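Local coordinates for piwi domain-containing protein (PDB 5THE), which probably binds guide RNA as the C-terminal lobe of a budding-yeast Argonaute, contributing with the N-lobe to selective cleavage of target RNA, at residues F39-F44 with G66-S71; W62-H67 with R481-V486; H247-E252 with C476-R481. One frame throughout, in Å; residues are numbered along the deposited sequence.

Contact 1: residues F39-F44 with G66-S71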
loop_
_atom_site.group_PDB
_atom_site.type_symbol
_atom_site.label_atom_id
_atom_site.label_comp_id
_atom_site.label_asym_id
_atom_site.label_seq_id
_atom_site.Cartn_x
_atom_site.Cartn_y
_atom_site.Cartn_z
ATOM N N PHE A 39 -12.033 3.309 14.188
ATOM C CA PHE A 39 -12.876 2.216 13.722
ATOM C C PHE A 39 -14.293 2.745 13.495
ATOM O O PHE A 39 -14.545 3.949 13.596
ATOM C CB PHE A 39 -12.846 1.053 14.723
ATOM C CG PHE A 39 -11.463 0.697 15.185
ATOM C CD1 PHE A 39 -10.576 0.056 14.335
ATOM C CD2 PHE A 39 -11.044 1.023 16.465
ATOM C CE1 PHE A 39 -9.287 -0.259 14.761
ATOM C CE2 PHE A 39 -9.764 0.710 16.896
ATOM C CZ PHE A 39 -8.888 0.065 16.040
ATOM N N LYS A 40 -15.227 1.843 13.186
ATOM C CA LYS A 40 -16.594 2.279 12.906
ATOM C C LYS A 40 -17.196 3.036 14.089
ATOM O O LYS A 40 -17.769 4.116 13.922
ATOM C CB LYS A 40 -17.488 1.090 12.550
ATOM C CG LYS A 40 -18.828 1.539 12.003
ATOM C CD LYS A 40 -19.739 0.373 11.658
ATOM C CE LYS A 40 -20.691 0.788 10.551
ATOM N NZ LYS A 40 -22.028 0.178 10.712
ATOM N N GLU A 41 -17.081 2.489 15.287
ATOM C CA GLU A 41 -17.841 3.007 16.422
ATOM C C GLU A 41 -16.959 3.217 17.640
ATOM O O GLU A 41 -17.448 3.222 18.772
ATOM C CB GLU A 41 -18.998 2.072 16.767
ATOM C CG GLU A 41 -19.899 1.762 15.585
ATOM C CD GLU A 41 -21.095 0.930 15.965
ATOM O OE1 GLU A 41 -22.219 1.464 15.919
ATOM O OE2 GLU A 41 -20.908 -0.254 16.320
ATOM N N SER A 42 -15.663 3.396 17.425
ATOM C CA SER A 42 -14.696 3.400 18.510
ATOM C C SER A 42 -13.356 3.840 17.935
ATOM O O SER A 42 -13.155 3.847 16.717
ATOM C CB SER A 42 -14.601 2.012 19.159
ATOM O OG SER A 42 -13.487 1.913 20.010
ATOM N N THR A 43 -12.450 4.218 18.818
ATOM C CA THR A 43 -11.119 4.637 18.415
ATOM C C THR A 43 -10.094 3.863 19.225
ATOM O O THR A 43 -10.415 3.246 20.245
ATOM C CB THR A 43 -10.912 6.137 18.630
ATOM O OG1 THR A 43 -11.027 6.418 20.023
ATOM C CG2 THR A 43 -11.962 6.940 17.904
ATOM N N PHE A 44 -8.848 3.897 18.766
ATOM C CA PHE A 44 -7.731 3.457 19.590
ATOM C C PHE A 44 -6.662 4.536 19.561
ATOM O O PHE A 44 -6.050 4.779 18.519
ATOM C CB PHE A 44 -7.163 2.123 19.116
ATOM C CG PHE A 44 -5.899 1.749 19.816
ATOM C CD1 PHE A 44 -5.814 1.850 21.199
ATOM C CD2 PHE A 44 -4.794 1.311 19.105
ATOM C CE1 PHE A 44 -4.649 1.523 21.866
ATOM C CE2 PHE A 44 -3.618 0.977 19.770
ATOM C CZ PHE A 44 -3.548 1.080 21.154
ATOM N N GLY A 66 -13.776 -6.931 18.734
ATOM C CA GLY A 66 -14.681 -5.936 19.270
ATOM C C GLY A 66 -14.838 -4.689 18.429
ATOM O O GLY A 66 -15.591 -3.795 18.819
ATOM N N HIS A 67 -14.168 -4.597 17.288
ATOM C CA HIS A 67 -14.282 -3.432 16.429
ATOM C C HIS A 67 -14.924 -3.820 15.110
ATOM O O HIS A 67 -14.989 -4.995 14.744
ATOM C CB HIS A 67 -12.906 -2.811 16.159
ATOM C CG HIS A 67 -12.191 -2.373 17.393
ATOM N ND1 HIS A 67 -12.740 -1.487 18.293
ATOM C CD2 HIS A 67 -10.966 -2.698 17.878
ATOM C CE1 HIS A 67 -11.885 -1.282 19.280
ATOM N NE2 HIS A 67 -10.801 -2.003 19.052
ATOM N N GLN A 68 -15.374 -2.811 14.381
ATOM C CA GLN A 68 -15.912 -3.021 13.051
ATOM C C GLN A 68 -15.244 -2.078 12.062
ATOM O O GLN A 68 -14.804 -0.979 12.417
ATOM C CB GLN A 68 -17.430 -2.833 13.034
ATOM C CG GLN A 68 -18.149 -3.921 13.814
ATOM C CD GLN A 68 -19.651 -3.758 13.786
ATOM O OE1 GLN A 68 -20.164 -2.666 13.558
ATOM N NE2 GLN A 68 -20.368 -4.848 14.028
ATOM N N PHE A 69 -15.155 -2.546 10.821
ATOM C CA PHE A 69 -14.698 -1.708 9.727
ATOM C C PHE A 69 -15.606 -0.503 9.564
ATOM O O PHE A 69 -16.828 -0.606 9.699
ATOM C CB PHE A 69 -14.678 -2.500 8.420
ATOM C CG PHE A 69 -13.742 -3.675 8.436
ATOM C CD1 PHE A 69 -12.594 -3.658 9.225
ATOM C CD2 PHE A 69 -14.010 -4.792 7.673
ATOM C CE1 PHE A 69 -11.720 -4.745 9.248
ATOM C CE2 PHE A 69 -13.128 -5.894 7.682
ATOM C CZ PHE A 69 -11.983 -5.857 8.469
ATOM N N ILE A 70 -14.998 0.628 9.204
ATOM C CA ILE A 70 -15.740 1.885 9.075
ATOM C C ILE A 70 -16.812 1.778 7.997
ATOM O O ILE A 70 -17.933 2.262 8.169
ATOM C CB ILE A 70 -14.763 3.039 8.770
ATOM C CG1 ILE A 70 -13.921 3.373 9.997
ATOM C CG2 ILE A 70 -15.508 4.272 8.243
ATOM C CD1 ILE A 70 -12.673 4.196 9.672
ATOM N N SER A 71 -16.483 1.169 6.859
ATOM C CA SER A 71 -17.385 1.166 5.712
ATOM C C SER A 71 -17.291 -0.182 5.021
ATOM O O SER A 71 -16.212 -0.573 4.563
ATOM C CB SER A 71 -17.047 2.294 4.728
ATOM O OG SER A 71 -17.848 2.206 3.554
#
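F39 and H67 lay their rings face to face, with centroids 3.9 Å apart and planes only 13° from parallel. The stack is offset: F39 CD2 sits over the centre of the imidazole, while H67 CG lies toward the rim of the phenyl face. H67 CB adds a CH-pi contact over the same ring. CG is anti to the carbonyl carbon in both residues, which lets the two rings lie one over the other in parallel layers. A histidine suits this place because it is flat enough to stack yet polar enough for a site only partly buried. The carbonyl of F39 is covered by I70, whose CG1 comes to 3.6 Å from F39 C. Next along the chain, K40 N donates to Q68 O at 3.0 Å. Its side chain, with CG anti to the backbone N (chi1 -169°), uses its methylenes across the second segment: CB reaches F69 O at 3.4 Å and CD reaches Q68 OE1 at 3.6 Å. The long aliphatic part of a lysine can thus cover backbone while its end leads away. E41 runs alongside Q68 with carboxylate and amide planes nearly parallel, and Q68 NE2 makes a weak hydrogen bond to Q112 O. S42, small enough to fit beside the stack, brings OG to 3.6 Å from H67 CE1; its backbone O takes the N-H of F39 at 2.8 Å, closing the tight turn. This turn joins strands 37-38 and 43-44 at the edge of a small three-stranded antiparallel sheet. On the 66-71 side, F69 turns away to pack against helix 228-241, and I70 with S71 forms a classic beta bulge opposite S245, close to strand 248-249.

Contact 2: residues W62-H67 with R481-V486. With nucleotides of chain B.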
loop_
_atom_site.group_PDB
_atom_site.type_symbol
_atom_site.label_atom_id
_atom_site.label_comp_id
_atom_site.label_asym_id
_atom_site.label_seq_id
_atom_site.Cartn_x
_atom_site.Cartn_y
_atom_site.Cartn_z
ATOM N N TRP A 62 -2.602 -3.081 17.048
ATOM C CA TRP A 62 -3.914 -3.321 17.645
ATOM C C TRP A 62 -4.498 -4.580 17.009
ATOM O O TRP A 62 -3.817 -5.302 16.283
ATOM C CB TRP A 62 -4.823 -2.092 17.476
ATOM C CG TRP A 62 -5.084 -1.744 16.029
ATOM C CD1 TRP A 62 -6.134 -2.162 15.254
ATOM C CD2 TRP A 62 -4.258 -0.935 15.183
ATOM N NE1 TRP A 62 -6.010 -1.654 13.979
ATOM C CE2 TRP A 62 -4.869 -0.901 13.910
ATOM C CE3 TRP A 62 -3.056 -0.244 15.375
ATOM C CZ2 TRP A 62 -4.328 -0.194 12.846
ATOM C CZ3 TRP A 62 -2.518 0.459 14.313
ATOM C CH2 TRP A 62 -3.152 0.476 13.064
ATOM N N ASN A 63 -5.764 -4.853 17.303
ATOM C CA ASN A 63 -6.460 -5.938 16.632
ATOM C C ASN A 63 -7.922 -5.546 16.498
ATOM O O ASN A 63 -8.399 -4.609 17.142
ATOM C CB ASN A 63 -6.295 -7.261 17.379
ATOM C CG ASN A 63 -6.972 -7.245 18.707
ATOM O OD1 ASN A 63 -8.154 -7.540 18.804
ATOM N ND2 ASN A 63 -6.239 -6.873 19.742
ATOM N N MET A 64 -8.630 -6.271 15.635
ATOM C CA MET A 64 -10.001 -5.921 15.289
ATOM C C MET A 64 -11.030 -6.432 16.290
ATOM O O MET A 64 -12.188 -6.029 16.196
ATOM C CB MET A 64 -10.338 -6.447 13.886
ATOM C CG MET A 64 -9.821 -5.566 12.762
ATOM S SD MET A 64 -10.312 -3.841 12.996
ATOM C CE MET A 64 -12.089 -3.877 12.704
ATOM N N LYS A 65 -10.644 -7.285 17.241
ATOM C CA LYS A 65 -11.609 -7.866 18.173
ATOM C C LYS A 65 -12.455 -6.784 18.836
ATOM O O LYS A 65 -11.930 -5.823 19.409
ATOM C CB LYS A 65 -10.882 -8.698 19.235
ATOM C CG LYS A 65 -11.805 -9.359 20.253
ATOM C CD LYS A 65 -11.097 -10.500 20.980
ATOM C CE LYS A 65 -12.001 -11.141 22.028
ATOM N NZ LYS A 65 -12.466 -10.137 23.023
ATOM N N GLY A 66 -13.776 -6.931 18.734
ATOM C CA GLY A 66 -14.681 -5.936 19.270
ATOM C C GLY A 66 -14.838 -4.689 18.429
ATOM O O GLY A 66 -15.591 -3.795 18.819
ATOM N N HIS A 67 -14.168 -4.597 17.288
ATOM C CA HIS A 67 -14.282 -3.432 16.429
ATOM C C HIS A 67 -14.924 -3.820 15.110
ATOM O O HIS A 67 -14.989 -4.995 14.744
ATOM C CB HIS A 67 -12.906 -2.811 16.159
ATOM C CG HIS A 67 -12.191 -2.373 17.393
ATOM N ND1 HIS A 67 -12.740 -1.487 18.293
ATOM C CD2 HIS A 67 -10.966 -2.698 17.878
ATOM C CE1 HIS A 67 -11.885 -1.282 19.280
ATOM N NE2 HIS A 67 -10.801 -2.003 19.052
ATOM N N ARG A 481 -4.521 -3.149 5.143
ATOM C CA ARG A 481 -4.566 -4.599 5.320
ATOM C C ARG A 481 -3.797 -5.093 6.545
ATOM O O ARG A 481 -3.630 -6.305 6.716
ATOM C CB ARG A 481 -4.079 -5.315 4.052
ATOM C CG ARG A 481 -2.575 -5.399 3.858
ATOM C CD ARG A 481 -2.226 -6.170 2.584
ATOM N NE ARG A 481 -0.783 -6.337 2.447
ATOM C CZ ARG A 481 -0.163 -6.771 1.352
ATOM N NH1 ARG A 481 -0.849 -7.078 0.253
ATOM N NH2 ARG A 481 1.153 -6.894 1.360
ATOM N N SER A 482 -3.369 -4.205 7.436
ATOM C CA SER A 482 -2.741 -4.651 8.666
ATOM C C SER A 482 -3.336 -3.888 9.835
ATOM O O SER A 482 -3.904 -2.808 9.672
ATOM C CB SER A 482 -1.217 -4.472 8.623
ATOM O OG SER A 482 -0.868 -3.112 8.804
ATOM N N THR A 483 -3.226 -4.484 11.023
ATOM C CA THR A 483 -3.635 -3.827 12.266
ATOM C C THR A 483 -2.424 -3.279 12.999
ATOM O O THR A 483 -2.338 -3.303 14.228
ATOM C CB THR A 483 -4.422 -4.796 13.141
ATOM O OG1 THR A 483 -3.651 -5.988 13.363
ATOM C CG2 THR A 483 -5.719 -5.182 12.430
ATOM N N THR A 484 -1.443 -2.806 12.231
ATOM C CA THR A 484 -0.202 -2.295 12.783
ATOM C C THR A 484 0.144 -1.017 12.051
ATOM O O THR A 484 -0.315 -0.794 10.930
ATOM C CB THR A 484 0.946 -3.290 12.608
ATOM O OG1 THR A 484 1.135 -3.506 11.207
ATOM C CG2 THR A 484 0.637 -4.646 13.310
ATOM N N SER A 485 0.965 -0.179 12.685
ATOM C CA SER A 485 1.669 0.850 11.932
ATOM C C SER A 485 2.821 0.189 11.174
ATOM O O SER A 485 3.585 -0.598 11.746
ATOM C CB SER A 485 2.174 1.964 12.850
ATOM O OG SER A 485 3.066 1.471 13.838
ATOM N N VAL A 486 2.923 0.475 9.878
ATOM C CA VAL A 486 3.949 -0.154 9.051
ATOM C C VAL A 486 5.187 0.731 8.977
ATOM O O VAL A 486 5.213 1.842 9.525
ATOM C CB VAL A 486 3.396 -0.490 7.657
ATOM C CG1 VAL A 486 2.329 -1.571 7.785
ATOM C CG2 VAL A 486 2.818 0.756 6.996
ATOM P P A B 4 1.763 -7.239 5.233
ATOM O OP1 A B 4 1.404 -6.344 4.103
ATOM O OP2 A B 4 2.388 -8.549 5.016
ATOM O "O5'" A B 4 2.671 -6.413 6.245
ATOM C "C5'" A B 4 2.134 -5.288 6.915
ATOM C "C4'" A B 4 2.437 -5.313 8.387
ATOM O "O4'" A B 4 1.813 -6.458 9.010
ATOM C "C3'" A B 4 3.900 -5.433 8.765
ATOM O "O3'" A B 4 4.553 -4.184 8.669
ATOM C "C2'" A B 4 3.819 -5.987 10.183
ATOM O "O2'" A B 4 3.461 -4.958 11.100
ATOM C "C1'" A B 4 2.622 -6.938 10.052
ATOM N N9 A B 4 3.038 -8.295 9.681
ATOM C C8 A B 4 3.432 -8.724 8.438
ATOM N N7 A B 4 3.747 -9.994 8.391
ATOM C C5 A B 4 3.537 -10.422 9.690
ATOM C C6 A B 4 3.688 -11.676 10.264
ATOM N N6 A B 4 4.112 -12.723 9.547
ATOM N N1 A B 4 3.390 -11.795 11.579
ATOM C C2 A B 4 2.963 -10.703 12.250
ATOM N N3 A B 4 2.772 -9.456 11.810
ATOM C C4 A B 4 3.095 -9.391 10.505
ATOM P P A B 3 -1.199 -11.124 2.878
ATOM O OP1 A B 3 -1.416 -10.133 1.781
ATOM O OP2 A B 3 -0.188 -12.212 2.728
ATOM O "O5'" A B 3 -0.914 -10.366 4.254
ATOM C "C5'" A B 3 -1.738 -9.280 4.648
ATOM C "C4'" A B 3 -1.496 -8.899 6.082
ATOM O "O4'" A B 3 -1.939 -9.947 6.981
ATOM C "C3'" A B 3 -0.046 -8.679 6.469
ATOM O "O3'" A B 3 0.406 -7.412 6.065
ATOM C "C2'" A B 3 -0.090 -8.847 7.978
ATOM O "O2'" A B 3 -0.618 -7.677 8.593
ATOM C "C1'" A B 3 -1.103 -9.987 8.115
ATOM N N9 A B 3 -0.389 -11.262 8.103
ATOM C C8 A B 3 0.097 -11.940 7.005
ATOM N N7 A B 3 0.748 -13.031 7.331
ATOM C C5 A B 3 0.682 -13.055 8.712
ATOM C C6 A B 3 1.195 -13.964 9.628
ATOM N N6 A B 3 1.877 -15.055 9.237
ATOM N N1 A B 3 0.963 -13.701 10.932
ATOM C C2 A B 3 0.271 -12.591 11.263
ATOM N N3 A B 3 -0.258 -11.641 10.484
ATOM C C4 A B 3 -0.002 -11.957 9.207
ATOM P P A B 5 5.948 -4.023 7.902
ATOM O OP1 A B 5 6.213 -2.557 7.936
ATOM O OP2 A B 5 5.907 -4.763 6.623
ATOM O "O5'" A B 5 6.991 -4.689 8.890
ATOM C "C5'" A B 5 7.149 -4.176 10.202
ATOM C "C4'" A B 5 7.829 -5.176 11.099
ATOM O "O4'" A B 5 7.005 -6.361 11.217
ATOM C "C3'" A B 5 9.166 -5.694 10.594
ATOM O "O3'" A B 5 10.216 -4.822 10.945
ATOM C "C2'" A B 5 9.272 -7.064 11.254
ATOM O "O2'" A B 5 9.684 -6.938 12.605
ATOM C "C1'" A B 5 7.812 -7.512 11.265
ATOM N N9 A B 5 7.487 -8.349 10.107
ATOM C C8 A B 5 7.114 -7.970 8.840
ATOM N N7 A B 5 6.896 -8.996 8.052
ATOM C C5 A B 5 7.148 -10.098 8.859
ATOM C C6 A B 5 7.088 -11.471 8.609
ATOM N N6 A B 5 6.748 -11.961 7.415
ATOM N N1 A B 5 7.398 -12.305 9.638
ATOM C C2 A B 5 7.740 -11.779 10.831
ATOM N N3 A B 5 7.826 -10.494 11.186
ATOM C C4 A B 5 7.516 -9.715 10.133
HETATM O O HOH W 1 -1.717 -6.319 15.356
#
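T483 O is approached by W62 in two ways: the backbone N of W62 donates to it at 2.8 Å in a nearly straight bond (165° at the hydrogen), and the indole of the same residue lies beneath it, with the oxygen 3.2 Å above the ring plane near its centre. W62 achieves both because CG stands between the backbone N and the carbonyl carbon (chi1 61°), folding the large ring back under the T483-T484 peptide. A tryptophan offers the broad flat surface needed to cover that peptide. T483 CB meets the five-membered ring over its face, 3.8 Å from the centroid, in a CH-pi contact, and CG2 turns to M64 CG. T483 OG1 bonds a water at 2.8 Å; the same water lies doubtfully close to W62 O. Beyond W62 the chain leaves through an Asx turn, in which N63 OD1 accepts from K65 N, and a type II beta turn from M64 to H67, where glycine at G66 readily takes the positive phi. The other segment turns its outer side to the RNA. R481 NE and NH2 both donate to OP1 of A4 of chain B, at 2.7 and 2.8 Å, which holds the guanidinium edge-on to that phosphate; OP1 of A3 of chain B lies over one face, and NH1 bonds I549 O. T484 OG1 hydrogen-bonds O2' of A4 of chain B at 2.7 Å, a contact that requires a ribose. Grip on a phosphate and a 2'-hydroxyl, leaving the bases untouched by these residues, is characteristic of the way Argonautes hold the seed of a guide strand; chain B probably occupies that place, with W62 backing the 481-486 loop from behind.

Contact 3: residues H247-E252 with C476-R481. With nucleotides of chain B.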
loop_
_atom_site.group_PDB
_atom_site.type_symbol
_atom_site.label_atom_id
_atom_site.label_comp_id
_atom_site.label_asym_id
_atom_site.label_seq_id
_atom_site.Cartn_x
_atom_site.Cartn_y
_atom_site.Cartn_z
ATOM N N HIS A 247 -9.903 0.609 8.926
ATOM C CA HIS A 247 -9.633 1.654 9.893
ATOM C C HIS A 247 -9.128 2.881 9.159
ATOM O O HIS A 247 -8.745 2.824 7.989
ATOM C CB HIS A 247 -8.601 1.199 10.932
ATOM C CG HIS A 247 -7.256 0.895 10.344
ATOM N ND1 HIS A 247 -6.967 -0.300 9.710
ATOM C CD2 HIS A 247 -6.124 1.637 10.283
ATOM C CE1 HIS A 247 -5.710 -0.288 9.306
ATOM N NE2 HIS A 247 -5.175 0.877 9.635
ATOM N N SER A 248 -9.134 4.001 9.868
ATOM C CA SER A 248 -8.576 5.239 9.368
ATOM C C SER A 248 -7.962 5.950 10.557
ATOM O O SER A 248 -7.875 5.396 11.659
ATOM C CB SER A 248 -9.642 6.098 8.672
ATOM O OG SER A 248 -10.466 6.783 9.619
ATOM N N LEU A 249 -7.545 7.186 10.335
ATOM C CA LEU A 249 -7.200 8.071 11.436
ATOM C C LEU A 249 -8.431 8.876 11.836
ATOM O O LEU A 249 -9.399 8.999 11.079
ATOM C CB LEU A 249 -6.059 9.009 11.037
ATOM C CG LEU A 249 -4.809 8.312 10.515
ATOM C CD1 LEU A 249 -3.698 9.337 10.328
ATOM C CD2 LEU A 249 -4.398 7.205 11.484
ATOM N N SER A 250 -8.387 9.433 13.035
ATOM C CA SER A 250 -9.490 10.274 13.482
ATOM C C SER A 250 -9.610 11.509 12.599
ATOM O O SER A 250 -8.677 11.901 11.895
ATOM C CB SER A 250 -9.291 10.714 14.931
ATOM O OG SER A 250 -8.236 11.664 15.005
ATOM N N ILE A 251 -10.794 12.123 12.660
ATOM C CA ILE A 251 -11.048 13.389 11.976
ATOM C C ILE A 251 -10.024 14.442 12.386
ATOM O O ILE A 251 -9.492 15.175 11.546
ATOM C CB ILE A 251 -12.486 13.859 12.261
ATOM C CG1 ILE A 251 -13.470 13.039 11.420
ATOM C CG2 ILE A 251 -12.627 15.388 12.047
ATOM C CD1 ILE A 251 -14.924 13.431 11.601
ATOM N N GLU A 252 -9.754 14.550 13.690
ATOM C CA GLU A 252 -8.764 15.512 14.166
ATOM C C GLU A 252 -7.416 15.295 13.482
ATOM O O GLU A 252 -6.795 16.245 12.995
ATOM C CB GLU A 252 -8.633 15.402 15.688
ATOM C CG GLU A 252 -7.871 16.521 16.368
ATOM C CD GLU A 252 -8.362 17.916 15.983
ATOM O OE1 GLU A 252 -7.522 18.837 15.921
ATOM O OE2 GLU A 252 -9.573 18.103 15.737
ATOM N N CYS A 476 1.726 5.998 8.343
ATOM C CA CYS A 476 2.086 4.614 8.628
ATOM C C CYS A 476 0.975 3.853 9.334
ATOM O O CYS A 476 1.006 2.621 9.350
ATOM C CB CYS A 476 3.364 4.584 9.464
ATOM S SG CYS A 476 4.812 5.148 8.515
ATOM N N TYR A 477 -0.018 4.549 9.870
ATOM C CA TYR A 477 -1.093 3.926 10.622
ATOM C C TYR A 477 -2.336 3.645 9.784
ATOM O O TYR A 477 -3.328 3.173 10.333
ATOM C CB TYR A 477 -1.470 4.810 11.822
ATOM C CG TYR A 477 -0.454 4.792 12.941
ATOM C CD1 TYR A 477 0.808 5.381 12.779
ATOM C CD2 TYR A 477 -0.747 4.184 14.156
ATOM C CE1 TYR A 477 1.737 5.370 13.800
ATOM C CE2 TYR A 477 0.177 4.167 15.188
ATOM C CZ TYR A 477 1.411 4.765 14.999
ATOM O OH TYR A 477 2.319 4.739 16.014
ATOM N N ILE A 478 -2.321 3.910 8.477
ATOM C CA ILE A 478 -3.505 3.611 7.685
ATOM C C ILE A 478 -3.165 2.696 6.518
ATOM O O ILE A 478 -3.672 2.870 5.407
ATOM C CB ILE A 478 -4.200 4.892 7.189
ATOM C CG1 ILE A 478 -3.208 5.842 6.540
ATOM C CG2 ILE A 478 -4.923 5.583 8.332
ATOM C CD1 ILE A 478 -3.841 7.119 6.123
ATOM N N PHE A 479 -2.303 1.720 6.749
ATOM C CA PHE A 479 -2.120 0.649 5.777
ATOM C C PHE A 479 -3.269 -0.337 5.972
ATOM O O PHE A 479 -3.311 -1.067 6.969
ATOM C CB PHE A 479 -0.756 0.004 5.966
ATOM C CG PHE A 479 -0.431 -1.039 4.948
ATOM C CD1 PHE A 479 -0.273 -0.700 3.613
ATOM C CD2 PHE A 479 -0.246 -2.357 5.331
ATOM C CE1 PHE A 479 0.064 -1.658 2.680
ATOM C CE2 PHE A 479 0.076 -3.322 4.403
ATOM C CZ PHE A 479 0.230 -2.979 3.071
ATOM N N GLY A 480 -4.217 -0.340 5.044
ATOM C CA GLY A 480 -5.529 -0.899 5.322
ATOM C C GLY A 480 -5.596 -2.414 5.441
ATOM O O GLY A 480 -6.658 -2.924 5.817
ATOM N N ARG A 481 -4.521 -3.149 5.143
ATOM C CA ARG A 481 -4.566 -4.599 5.320
ATOM C C ARG A 481 -3.797 -5.093 6.545
ATOM O O ARG A 481 -3.630 -6.305 6.716
ATOM C CB ARG A 481 -4.079 -5.315 4.052
ATOM C CG ARG A 481 -2.575 -5.399 3.858
ATOM C CD ARG A 481 -2.226 -6.170 2.584
ATOM N NE ARG A 481 -0.783 -6.337 2.447
ATOM C CZ ARG A 481 -0.163 -6.771 1.352
ATOM N NH1 ARG A 481 -0.849 -7.078 0.253
ATOM N NH2 ARG A 481 1.153 -6.894 1.360
ATOM P P A B 4 1.763 -7.239 5.233
ATOM O OP1 A B 4 1.404 -6.344 4.103
ATOM O OP2 A B 4 2.388 -8.549 5.016
ATOM O "O5'" A B 4 2.671 -6.413 6.245
ATOM C "C5'" A B 4 2.134 -5.288 6.915
ATOM C "C4'" A B 4 2.437 -5.313 8.387
ATOM O "O4'" A B 4 1.813 -6.458 9.010
ATOM C "C3'" A B 4 3.900 -5.433 8.765
ATOM O "O3'" A B 4 4.553 -4.184 8.669
ATOM C "C2'" A B 4 3.819 -5.987 10.183
ATOM O "O2'" A B 4 3.461 -4.958 11.100
ATOM C "C1'" A B 4 2.622 -6.938 10.052
ATOM N N9 A B 4 3.038 -8.295 9.681
ATOM C C8 A B 4 3.432 -8.724 8.438
ATOM N N7 A B 4 3.747 -9.994 8.391
ATOM C C5 A B 4 3.537 -10.422 9.690
ATOM C C6 A B 4 3.688 -11.676 10.264
ATOM N N6 A B 4 4.112 -12.723 9.547
ATOM N N1 A B 4 3.390 -11.795 11.579
ATOM C C2 A B 4 2.963 -10.703 12.250
ATOM N N3 A B 4 2.772 -9.456 11.810
ATOM C C4 A B 4 3.095 -9.391 10.505
ATOM P P A B 3 -1.199 -11.124 2.878
ATOM O OP1 A B 3 -1.416 -10.133 1.781
ATOM O OP2 A B 3 -0.188 -12.212 2.728
ATOM O "O5'" A B 3 -0.914 -10.366 4.254
ATOM C "C5'" A B 3 -1.738 -9.280 4.648
ATOM C "C4'" A B 3 -1.496 -8.899 6.082
ATOM O "O4'" A B 3 -1.939 -9.947 6.981
ATOM C "C3'" A B 3 -0.046 -8.679 6.469
ATOM O "O3'" A B 3 0.406 -7.412 6.065
ATOM C "C2'" A B 3 -0.090 -8.847 7.978
ATOM O "O2'" A B 3 -0.618 -7.677 8.593
ATOM C "C1'" A B 3 -1.103 -9.987 8.115
ATOM N N9 A B 3 -0.389 -11.262 8.103
ATOM C C8 A B 3 0.097 -11.940 7.005
ATOM N N7 A B 3 0.748 -13.031 7.331
ATOM C C5 A B 3 0.682 -13.055 8.712
ATOM C C6 A B 3 1.195 -13.964 9.628
ATOM N N6 A B 3 1.877 -15.055 9.237
ATOM N N1 A B 3 0.963 -13.701 10.932
ATOM C C2 A B 3 0.271 -12.591 11.263
ATOM N N3 A B 3 -0.258 -11.641 10.484
ATOM C C4 A B 3 -0.002 -11.957 9.207
HETATM O O HOH W 2 -2.325 0.250 9.283
#
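L249 and I478 meet with their side chains at about a right angle, and the branch methyl does the work: I478 CG2 presses against L249 CG at 3.5 Å, tighter than usual for two carbons. L249 CD2 reaches past it to Y477 CB at 3.8 Å, again with the two side chains roughly perpendicular; the ring of Y477 leads away from L249 and touches V37 of strand 37-38. Branched aliphatic residues suit this buried spot because a methyl can fill the space beside a neighbour's branch point. H247 approaches differently, through the edge of its imidazole. CG lies between the backbone N and the carbonyl carbon (chi1 63°), and the ring reaches in with Y477 O and F479 O near its plane. NE2 makes a weak, bent hydrogen bond to Y477 O (3.0 Å, 122°), and a water 2.9 Å from NE2 donates to F479 O at 2.8 Å; a histidine can thus meet Y477 O directly and F479 O through water. H247 also presents itself edge-to-face to W62. Both segments belong to the Piwi domain, of the RNase H clan: H247 leads into strand 248-249, whose small sheet also holds strand 37-38. The partner segment, 476-481, lies in the loop between helices 465-475 and 490-515. G480 passes beside the ring, its CA 4.0 Å from H247 CE1. F479 points the other way, among Y493, Y494 and L497, and its ring edge brings CE2 to 3.3 Å from OP1 of A4 of chain B.

Contacts 2 and 3 are buried and both border the RNA; contact 1 is only partly buried, with charged side chains at its rim. The chemistry follows: contact 1 stacks two rings beside a lysine's methylenes, contact 2 combines an indole-covered peptide with polar groups turned to the RNA backbone, and contact 3 packs aliphatic branches around a histidine edge. Contacts 2 and 3 hold successive parts of the loop between helices 465-475 and 490-515, share R481 and join directly where V486 N approaches C476 O. Contacts 1 and 2 share G66 and H67, and F39 packs on W62. Contacts 1 and 3 both reach the three-stranded sheet, with I70 against S248.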